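Local coordinates for conserved hypothetical protein (Deinococcus radiodurans, PDB 2G40), which may function in L-lactate utilization, as a homodimeric member of the LutC/YkgG family, at residues 136-141 with 172-177; 164-169 with 218-223. All blocks are in the same frame, centred on the assembly; numbering follows the deposited sequence.

Contact 1 (136-141 with 172-177); sequences ISETGT and VQTVRE
Ile136 and Val172 pair as a parallel beta bridge at the point where strand 134-136 turns into a G1 beta bulge hairpin, with Gly140 and Thr141 both opposite Ile136. The case illustrates how a short bridge can be prolonged by side chains once the strands end. Val172 O accepts Ser137 N at 2.8 Å, nearly in line with its C=O, and one residue on Gln173 O takes Glu138 N at 3.0 Å in the carbonyl plane. The tight part is the packing around the buried Ile136. Its CG2 branch, anti to the backbone N, presses on the turn into helix 175-187, 3.4 Å from Gln173 O, while its CG1 meets CG2 of Val172 at 4.0 Å. Trp194 of strand 192-196 packs on both Ile136 and Val175, and Val179 of the second subunit also reaches Val175, which places this side near the dimer interface.

The looser side is the partly exposed rim at Glu138 and Gln173. Gln173 CB and CG lie alongside Ser137 OG, which bonds to Gln59, and Gln173 OE1 accepts from Leu51 N. Glu138 has two conformers; in the one described, CG sits between the backbone N and carbonyl carbon (chi1 68°) and the chain extends to Val175 N, whose bond to OE2 is 2.7 Å long and nearly straight at 168°.

The helix start has its own capping box: Glu177 N donates to OG1 of the N-cap Thr174, and Thr174 N donates back to Glu177 OE2. A valine in place of Thr174 would probably leave Glu177 N without its side-chain acceptor and the Glu177 carboxylate held by the residue's amide alone. Glu177 OE2 is met by Thr174 N from above the carboxylate plane at 3.0 Å, and by Thr174 OG1 on its anti lone pair at 2.6 Å.

Contact 2 (164-169 with 218-223); sequences CVVRED and LQVIVV
Val166 bonds through N to Ile221 O and through O to Val223 N, at the heart of a five-bond ladder joining neighbouring parallel strands. The ladder runs from Cys164 N on Gln219 O at 2.8 Å to Glu168 N on Val223 O, also 2.8 Å, so pairing continues just past the strand end into the 3-10 turn. Side chains alternate between the faces. On one, the Val165 and Val223 side chains cross obliquely, their CG1 atoms 3.6 Å apart; Val223 CG1 sits between its own backbone N and carbonyl carbon (chi1 49°), which brings it against its neighbour. On the other, CG2 of Val166 meets CG1 of Val220 at 4.1 Å, and CB of Cys164 touches CD1 of Leu218 at the same distance.

Helices cover both faces, consistent with a Rossmann-like fold: Leu79 of helix 79-87 covers Val165 and Ile221, Phe60 of helix 53-66 Val220 and Val222. At the strand end, Glu168 OE2 makes a salt bridge with Arg53, and Arg167 NE a weak bond to Asp169 OD1. The chemistry is thus divided: branched aliphatic side chains fill the interior, backbone amides fix the register, and charged groups gather where the strand gives out.

Overall arrangement
Contacts 1 and 2 lie about 14 Å apart, centre to centre, and belong to different sheets. Contact 2 joins two adjacent strands within the six-stranded parallel sheet, its centre about 6 Å from the centre of the chain, against 15 Å for contact 1, which lies at an outer strand of the four-stranded mixed sheet, close to the second subunit. Along the chain the order is 136-141, 164-169, 172-177, 218-223, so the segments of the two contacts alternate. Residues 168-170 carry the chain directly from one sheet to the other, and helix 53-66 packs against both contacts. All four segments fall within the LUD domain.

Contact 1 (136-141 with 172-177)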
# COMPACT_ATOMS: atom_id res chain seq x y z
N ILE A 136 5.35 -11.60 7.73
CA ILE A 136 4.82 -12.95 7.62
C ILE A 136 5.86 -13.83 6.93
O ILE A 136 6.29 -13.57 5.79
CB ILE A 136 3.52 -12.96 6.83
CG1 ILE A 136 2.47 -12.06 7.48
CG2 ILE A 136 3.00 -14.37 6.70
CD1 ILE A 136 1.47 -11.53 6.49
N SER A 137 6.25 -14.88 7.63
CA SER A 137 7.30 -15.75 7.13
C SER A 137 6.91 -16.53 5.89
O SER A 137 7.69 -16.65 4.97
CB SER A 137 7.81 -16.68 8.22
OG SER A 137 6.91 -17.73 8.53
N GLU A 138 5.68 -17.05 5.86
CA GLU A 138 5.29 -17.97 4.78
C GLU A 138 5.34 -17.34 3.39
O GLU A 138 5.67 -18.01 2.41
CB GLU A 138 3.91 -18.62 5.04
CG GLU A 138 2.70 -17.69 4.99
CD GLU A 138 1.37 -18.44 5.10
OE1 GLU A 138 1.35 -19.66 4.83
OE2 GLU A 138 0.35 -17.82 5.45
N THR A 139 5.05 -16.04 3.32
CA THR A 139 5.03 -15.32 2.06
C THR A 139 6.12 -14.27 1.96
O THR A 139 6.21 -13.58 0.96
CB THR A 139 3.66 -14.69 1.83
OG1 THR A 139 3.30 -13.89 2.96
CG2 THR A 139 2.62 -15.76 1.64
N GLY A 140 6.97 -14.14 2.98
CA GLY A 140 8.01 -13.12 2.97
C GLY A 140 7.40 -11.75 2.83
O GLY A 140 7.85 -10.92 2.02
N THR A 141 6.33 -11.52 3.58
CA THR A 141 5.58 -10.25 3.51
C THR A 141 5.94 -9.33 4.63
O THR A 141 6.02 -9.75 5.79
CB THR A 141 4.06 -10.50 3.62
OG1 THR A 141 3.64 -11.30 2.52
CG2 THR A 141 3.27 -9.17 3.61
N VAL A 172 5.56 -13.31 12.15
CA VAL A 172 4.61 -14.39 12.43
C VAL A 172 4.68 -15.34 11.27
O VAL A 172 5.22 -15.01 10.22
CB VAL A 172 3.15 -13.87 12.62
CG1 VAL A 172 3.10 -12.89 13.78
CG2 VAL A 172 2.60 -13.24 11.34
N GLN A 173 4.15 -16.53 11.46
CA GLN A 173 4.25 -17.55 10.43
C GLN A 173 3.28 -17.33 9.29
O GLN A 173 3.66 -17.37 8.12
CB GLN A 173 4.05 -18.93 11.03
CG GLN A 173 4.02 -20.02 9.97
CD GLN A 173 3.79 -21.37 10.54
OE1 GLN A 173 3.85 -21.58 11.76
NE2 GLN A 173 3.51 -22.33 9.66
N THR A 174 2.01 -17.14 9.63
CA THR A 174 0.94 -17.22 8.65
C THR A 174 0.33 -15.86 8.35
O THR A 174 0.35 -14.95 9.18
CB THR A 174 -0.18 -18.14 9.15
OG1 THR A 174 -0.73 -17.58 10.36
CG2 THR A 174 0.36 -19.55 9.43
N VAL A 175 -0.24 -15.75 7.16
CA VAL A 175 -0.99 -14.57 6.76
C VAL A 175 -2.12 -14.26 7.76
O VAL A 175 -2.31 -13.11 8.15
CB VAL A 175 -1.54 -14.73 5.32
CG1 VAL A 175 -2.51 -13.63 4.98
CG2 VAL A 175 -0.39 -14.72 4.31
N ARG A 176 -2.83 -15.30 8.19
CA ARG A 176 -3.87 -15.17 9.21
C ARG A 176 -3.38 -14.40 10.44
O ARG A 176 -4.04 -13.48 10.91
CB ARG A 176 -4.38 -16.55 9.61
N GLU A 177 -2.22 -14.79 10.97
CA GLU A 177 -1.64 -14.13 12.14
C GLU A 177 -1.23 -12.69 11.82
O GLU A 177 -1.35 -11.79 12.66
CB GLU A 177 -0.42 -14.89 12.63
CG GLU A 177 -0.70 -16.25 13.18
CD GLU A 177 0.59 -17.03 13.31
OE1 GLU A 177 1.28 -16.86 14.35
OE2 GLU A 177 0.93 -17.77 12.36

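Contact 2 (164-169 with 218-223)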
# COMPACT_ATOMS: atom_id res chain seq x y z
N CYS A 164 14.30 -1.76 5.79
CA CYS A 164 13.17 -2.03 6.64
C CYS A 164 13.61 -2.88 7.82
O CYS A 164 14.10 -4.00 7.66
CB CYS A 164 12.09 -2.74 5.84
SG CYS A 164 10.66 -3.08 6.80
N VAL A 165 13.43 -2.33 9.02
CA VAL A 165 13.86 -3.00 10.25
C VAL A 165 12.66 -3.75 10.81
O VAL A 165 11.63 -3.16 11.04
CB VAL A 165 14.39 -2.00 11.30
CG1 VAL A 165 14.67 -2.70 12.62
CG2 VAL A 165 15.63 -1.31 10.80
N VAL A 166 12.84 -5.05 11.02
CA VAL A 166 11.78 -5.94 11.46
C VAL A 166 12.25 -6.54 12.77
O VAL A 166 13.25 -7.22 12.80
CB VAL A 166 11.57 -7.06 10.43
CG1 VAL A 166 10.50 -8.05 10.94
CG2 VAL A 166 11.22 -6.48 9.06
N ARG A 167 11.54 -6.29 13.86
CA ARG A 167 11.91 -6.92 15.11
C ARG A 167 11.60 -8.40 15.01
O ARG A 167 10.60 -8.75 14.42
CB ARG A 167 11.14 -6.34 16.26
CG ARG A 167 11.35 -4.87 16.46
CD ARG A 167 10.97 -4.46 17.87
NE ARG A 167 9.60 -4.87 18.18
CZ ARG A 167 8.52 -4.20 17.79
NH1 ARG A 167 8.62 -3.07 17.09
NH2 ARG A 167 7.31 -4.66 18.11
N GLU A 168 12.46 -9.26 15.56
CA GLU A 168 12.19 -10.70 15.56
C GLU A 168 10.75 -11.00 15.99
O GLU A 168 10.08 -11.83 15.37
CB GLU A 168 13.20 -11.43 16.44
CG GLU A 168 13.02 -12.94 16.51
CD GLU A 168 12.00 -13.42 17.54
OE1 GLU A 168 11.63 -12.66 18.46
OE2 GLU A 168 11.58 -14.59 17.41
N ASP A 169 10.27 -10.30 17.02
CA ASP A 169 8.92 -10.52 17.58
C ASP A 169 7.78 -10.00 16.72
O ASP A 169 6.62 -10.20 17.06
CB ASP A 169 8.81 -9.95 19.01
CG ASP A 169 8.92 -8.43 19.06
OD1 ASP A 169 8.86 -7.76 18.02
OD2 ASP A 169 9.07 -7.90 20.18
N LEU A 218 15.69 -3.47 -1.68
CA LEU A 218 15.18 -3.63 -0.34
C LEU A 218 16.20 -4.34 0.51
O LEU A 218 16.76 -5.38 0.09
CB LEU A 218 13.85 -4.40 -0.33
CG LEU A 218 13.36 -4.87 1.05
CD1 LEU A 218 13.03 -3.72 1.97
CD2 LEU A 218 12.18 -5.84 0.83
N GLN A 219 16.49 -3.74 1.66
CA GLN A 219 17.30 -4.38 2.70
C GLN A 219 16.39 -4.62 3.88
O GLN A 219 15.84 -3.69 4.44
CB GLN A 219 18.44 -3.48 3.12
CG GLN A 219 19.19 -3.92 4.38
CD GLN A 219 20.19 -5.02 4.10
OE1 GLN A 219 21.12 -4.82 3.34
NE2 GLN A 219 20.00 -6.18 4.73
N VAL A 220 16.28 -5.87 4.27
CA VAL A 220 15.58 -6.25 5.47
C VAL A 220 16.61 -6.50 6.56
O VAL A 220 17.60 -7.22 6.37
CB VAL A 220 14.72 -7.53 5.27
CG1 VAL A 220 14.12 -7.99 6.60
CG2 VAL A 220 13.64 -7.30 4.21
N ILE A 221 16.38 -5.87 7.71
CA ILE A 221 17.21 -6.04 8.87
C ILE A 221 16.31 -6.57 9.96
O ILE A 221 15.45 -5.86 10.48
CB ILE A 221 17.90 -4.73 9.32
CG1 ILE A 221 18.74 -4.16 8.18
CG2 ILE A 221 18.77 -4.97 10.58
CD1 ILE A 221 19.52 -2.91 8.55
N VAL A 222 16.48 -7.85 10.29
CA VAL A 222 15.80 -8.41 11.46
C VAL A 222 16.65 -8.15 12.68
O VAL A 222 17.86 -8.30 12.64
CB VAL A 222 15.53 -9.90 11.30
CG1 VAL A 222 14.77 -10.46 12.53
CG2 VAL A 222 14.79 -10.13 10.03
N VAL A 223 16.00 -7.73 13.77
CA VAL A 223 16.74 -7.40 14.96
C VAL A 223 16.19 -8.18 16.16
O VAL A 223 14.98 -8.25 16.35
CB VAL A 223 16.82 -5.86 15.22
CG1 VAL A 223 15.49 -5.19 15.13
CG2 VAL A 223 17.51 -5.58 16.56